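Local coordinates for protein Baccell_00875 (Bacteroides cellulosilyticus DSM 14838, PDB 5NO8) that probably acts as a polysaccharide lyase that removes the L-rhamnose caps linked to glucuronic acid on complex arabinogalactan proteins, at residues I335-T338 against A339-I342; L478-M481 against F482-G486. All coordinates share one frame; numbering follows the deposited sequence.

How the interactions relate
Following the chain from the N terminus, interaction 1 comes first, at the point where strand 326-335, part of a mixed beta-sheet, gives way to helix 338-352. Interaction 2 lies further on, over the last turns of helix 469-485. Each joins neighbouring residues of one continuous segment, so neither closes a long loop; the two stand in series and neither nest nor cross. The centres of interaction 1 and interaction 2 are about 39 Å apart, and the nearest atoms of interaction 1 and interaction 2 about 25 Å apart, without touching. The first marks the start of a helix and ties it to the preceding sheet, whereas the second finishes a helix in contact with helices 448-465 and 509-529.

Interaction 1: I335-T338 against A339-I342; sequences ISNT and ADLI
The N-cap of helix 338-352 is formed by Asn337, whose side chain grips Asp340 through both ends of its amide. Asn337 OD1 accepts from Asp340 N at 3.0 Å, with the donor lying above the carbonyl plane, while Asn337 ND2 gives a hydrogen to Asp340 OD2 at 2.7 Å. This second bond runs within the amide plane but meets the carboxylate from above its own plane, the two flat groups being turned 64° apart. With CG held between the backbone N and the carbonyl carbon (chi1 70°), the amide is brought against the first turn, within reach of Asp340. Replacing Asn337 by an alanine removes both bonds and would probably leave Asp340 N without its cap and the carboxylate freer to turn, although Asp340 OD1 also has a salt bridge to Arg343. The helical ladder then begins, with Leu341 N bonded to Asn337 O at 2.9 Å and Ile342 N to Thr338 O at 3.1 Å. Among the buried residues, Ile335 CD1 meets Leu341 CD2 at 3.9 Å, the two side chains crossing at about a right angle and bridging the turn with an apolar contact. Thr338 N, ahead of this ladder, is bonded to the carboxylate of Glu268. Together, the side-chain cap and the apolar contact make a strand-to-helix junction with an asparagine N-cap.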
loop_
_atom_site.group_PDB
_atom_site.type_symbol
_atom_site.label_atom_id
_atom_site.label_comp_id
_atom_site.label_asym_id
_atom_site.label_seq_id
_atom_site.Cartn_x
_atom_site.Cartn_y
_atom_site.Cartn_z
ATOM N N ILE A 335 0.986 -15.876 13.159
ATOM C CA ILE A 335 -0.053 -15.501 14.122
ATOM C C ILE A 335 -0.491 -16.794 14.837
ATOM O O ILE A 335 -0.225 -17.868 14.335
ATOM C CB ILE A 335 -1.238 -14.781 13.449
ATOM C CG1 ILE A 335 -1.974 -15.705 12.493
ATOM C CG2 ILE A 335 -0.758 -13.523 12.715
ATOM C CD1 ILE A 335 -3.250 -15.101 11.951
ATOM N N SER A 336 -1.183 -16.681 15.969
ATOM C CA SER A 336 -1.633 -17.853 16.731
ATOM C C SER A 336 -2.546 -18.672 15.849
ATOM O O SER A 336 -2.235 -19.813 15.485
ATOM C CB SER A 336 -2.404 -17.430 18.004
ATOM O OG SER A 336 -3.505 -16.529 17.696
ATOM N N ASN A 337 -3.687 -18.080 15.504
ATOM C CA ASN A 337 -4.540 -18.569 14.427
ATOM C C ASN A 337 -5.593 -17.522 14.108
ATOM O O ASN A 337 -5.956 -16.697 14.959
ATOM C CB ASN A 337 -5.208 -19.914 14.716
ATOM C CG ASN A 337 -6.269 -19.823 15.780
ATOM O OD1 ASN A 337 -7.439 -19.539 15.502
ATOM N ND2 ASN A 337 -5.864 -20.077 17.007
ATOM N N THR A 338 -6.045 -17.577 12.874
ATOM C CA THR A 338 -6.799 -16.525 12.289
ATOM C C THR A 338 -8.143 -16.363 12.934
ATOM O O THR A 338 -8.541 -15.252 13.201
ATOM C CB THR A 338 -6.961 -16.748 10.782
ATOM O OG1 THR A 338 -5.660 -17.010 10.243
ATOM C CG2 THR A 338 -7.525 -15.545 10.131
ATOM N N ALA A 339 -8.840 -17.472 13.184
ATOM C CA ALA A 339 -10.153 -17.388 13.807
ATOM C C ALA A 339 -10.072 -16.689 15.172
ATOM O O ALA A 339 -10.913 -15.843 15.489
ATOM C CB ALA A 339 -10.773 -18.794 13.960
ATOM N N ASP A 340 -9.082 -17.067 15.988
ATOM C CA ASP A 340 -8.915 -16.475 17.313
ATOM C C ASP A 340 -8.498 -15.001 17.198
ATOM O O ASP A 340 -8.869 -14.193 18.055
ATOM C CB ASP A 340 -7.839 -17.193 18.157
ATOM C CG ASP A 340 -8.261 -18.579 18.650
ATOM O OD1 ASP A 340 -9.457 -18.944 18.550
ATOM O OD2 ASP A 340 -7.364 -19.319 19.155
ATOM N N LEU A 341 -7.683 -14.677 16.191
ATOM C CA LEU A 341 -7.269 -13.278 15.973
ATOM C C LEU A 341 -8.511 -12.388 15.787
ATOM O O LEU A 341 -8.630 -11.353 16.420
ATOM C CB LEU A 341 -6.326 -13.141 14.768
ATOM C CG LEU A 341 -5.602 -11.794 14.622
ATOM C CD1 LEU A 341 -4.705 -11.516 15.834
ATOM C CD2 LEU A 341 -4.746 -11.745 13.360
ATOM N N ILE A 342 -9.431 -12.840 14.943
ATOM C CA ILE A 342 -10.635 -12.091 14.633
ATOM C C ILE A 342 -11.555 -12.027 15.853
ATOM O O ILE A 342 -12.091 -10.984 16.149
ATOM C CB ILE A 342 -11.351 -12.663 13.406
ATOM C CG1 ILE A 342 -10.441 -12.544 12.172
ATOM C CG2 ILE A 342 -12.697 -11.976 13.191
ATOM C CD1 ILE A 342 -11.037 -13.148 10.924
#

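Interaction 2: L478-M481 against F482-G486; sequences LKSM and FQQFG
Met481 lies between two phenylalanines of the closing turns of helix 469-485, its sulfur making Met-aromatic contacts with both. Met481 SD is 5.0 Å from the centroid of the Phe482 ring, 40° off the ring normal. From the centroid of the Phe485 ring Met481 SD is 5.3 Å away, 55° off the normal; both approaches are therefore oblique. The first torsion carries Met481 CG opposite the backbone N (chi1 -166°), and a bend at the second torsion sets the thioether beside both aromatic residues. Its methyl meets the base of Phe485, Met481 CE lying 3.9 Å from Phe485 CB, where the two side chains cross at about a right angle.

The Phe485 ring presents its edge to Met481 O, which lies in the ring plane 3.4 Å from Phe485 CD1. That same carbonyl accepts the backbone bond from Phe485 N, at 2.9 Å, and a weak one from Gln484 N, so three groups of the last turn gather at one oxygen. The ring of Phe482 lies obliquely beside the preceding turn: Phe482 CD2 comes within 3.1 Å of Leu478 O, the acceptor for Phe482 N, and Phe482 CE2 lies 4.3 Å from Leu478 CB. Gly486, with positive phi, ends the helical conformation, and its N makes a weak bond to Phe482 O.

Around this turn, Leu478 and Phe482 pack against helix 509-529, where Phe482 touches Phe519 and Thr522 and Lys479 makes salt bridges to Asp514 and Asp518. Met481 meets Tyr451 and Met452 of helix 448-465, which also touches Leu478 and Ser480, so the C-terminal end of helix 469-485 is in contact with helices 448-465 and 509-529.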
loop_
_atom_site.group_PDB
_atom_site.type_symbol
_atom_site.label_atom_id
_atom_site.label_comp_id
_atom_site.label_asym_id
_atom_site.label_seq_id
_atom_site.Cartn_x
_atom_site.Cartn_y
_atom_site.Cartn_z
ATOM N N LEU A 478 -29.368 5.192 0.709
ATOM C CA LEU A 478 -28.813 5.192 -0.628
ATOM C C LEU A 478 -29.524 6.205 -1.542
ATOM O O LEU A 478 -28.874 6.860 -2.365
ATOM C CB LEU A 478 -28.837 3.803 -1.251
ATOM C CG LEU A 478 -27.876 2.773 -0.634
ATOM C CD1 LEU A 478 -28.072 1.439 -1.325
ATOM C CD2 LEU A 478 -26.428 3.256 -0.745
ATOM N N LYS A 479 -30.839 6.349 -1.378
ATOM C CA LYS A 479 -31.591 7.343 -2.172
ATOM C C LYS A 479 -31.197 8.779 -1.840
ATOM O O LYS A 479 -31.059 9.600 -2.733
ATOM C CB LYS A 479 -33.097 7.156 -1.969
ATOM C CG LYS A 479 -33.647 5.846 -2.511
ATOM C CD LYS A 479 -33.425 5.593 -3.992
ATOM C CE LYS A 479 -33.993 6.713 -4.881
ATOM N NZ LYS A 479 -34.285 6.224 -6.258
ATOM N N SER A 480 -31.030 9.063 -0.550
ATOM C CA SER A 480 -30.564 10.350 -0.065
ATOM C C SER A 480 -29.196 10.655 -0.642
ATOM O O SER A 480 -28.915 11.803 -1.014
ATOM C CB SER A 480 -30.508 10.359 1.459
ATOM O OG SER A 480 -30.039 11.591 1.979
ATOM N N MET A 481 -28.341 9.631 -0.724
ATOM C CA MET A 481 -27.033 9.803 -1.328
ATOM C C MET A 481 -27.140 10.140 -2.825
ATOM O O MET A 481 -26.580 11.141 -3.252
ATOM C CB MET A 481 -26.146 8.579 -1.091
ATOM C CG MET A 481 -24.676 8.863 -1.404
ATOM S SD MET A 481 -24.346 8.702 -3.160
ATOM C CE MET A 481 -22.553 8.867 -3.200
ATOM N N PHE A 482 -27.868 9.347 -3.608
ATOM C CA PHE A 482 -28.035 9.628 -5.042
ATOM C C PHE A 482 -28.721 10.990 -5.320
ATOM O O PHE A 482 -28.349 11.682 -6.265
ATOM C CB PHE A 482 -28.837 8.529 -5.743
ATOM C CG PHE A 482 -28.170 7.180 -5.738
ATOM C CD1 PHE A 482 -26.842 7.033 -6.138
ATOM C CD2 PHE A 482 -28.877 6.044 -5.358
ATOM C CE1 PHE A 482 -26.231 5.787 -6.147
ATOM C CE2 PHE A 482 -28.268 4.797 -5.361
ATOM C CZ PHE A 482 -26.946 4.670 -5.750
ATOM N N GLN A 483 -29.699 11.359 -4.500
ATOM C CA GLN A 483 -30.351 12.686 -4.593
ATOM C C GLN A 483 -29.334 13.828 -4.513
ATOM O O GLN A 483 -29.384 14.769 -5.317
ATOM C CB GLN A 483 -31.412 12.860 -3.490
ATOM C CG GLN A 483 -32.255 14.143 -3.572
ATOM C CD GLN A 483 -31.764 15.282 -2.672
ATOM O OE1 GLN A 483 -31.716 15.151 -1.440
ATOM N NE2 GLN A 483 -31.417 16.421 -3.285
ATOM N N GLN A 484 -28.412 13.734 -3.552
ATOM C CA GLN A 484 -27.516 14.831 -3.226
ATOM C C GLN A 484 -26.237 14.845 -4.046
ATOM O O GLN A 484 -25.729 15.918 -4.371
ATOM C CB GLN A 484 -27.128 14.796 -1.755
ATOM C CG GLN A 484 -28.277 14.990 -0.792
ATOM C CD GLN A 484 -27.849 14.768 0.636
ATOM O OE1 GLN A 484 -27.976 13.660 1.172
ATOM N NE2 GLN A 484 -27.337 15.807 1.264
ATOM N N PHE A 485 -25.688 13.663 -4.324
ATOM C CA PHE A 485 -24.365 13.546 -4.939
ATOM C C PHE A 485 -24.400 13.096 -6.377
ATOM O O PHE A 485 -23.374 13.097 -7.022
ATOM C CB PHE A 485 -23.474 12.585 -4.110
ATOM C CG PHE A 485 -23.196 13.072 -2.719
ATOM C CD1 PHE A 485 -24.078 12.802 -1.686
ATOM C CD2 PHE A 485 -22.045 13.798 -2.435
ATOM C CE1 PHE A 485 -23.836 13.261 -0.402
ATOM C CE2 PHE A 485 -21.798 14.264 -1.166
ATOM C CZ PHE A 485 -22.686 13.989 -0.131
ATOM N N GLY A 486 -25.568 12.716 -6.887
ATOM C CA GLY A 486 -25.686 12.208 -8.249
ATOM C C GLY A 486 -25.198 10.774 -8.370
ATOM O O GLY A 486 -25.029 10.087 -7.360
#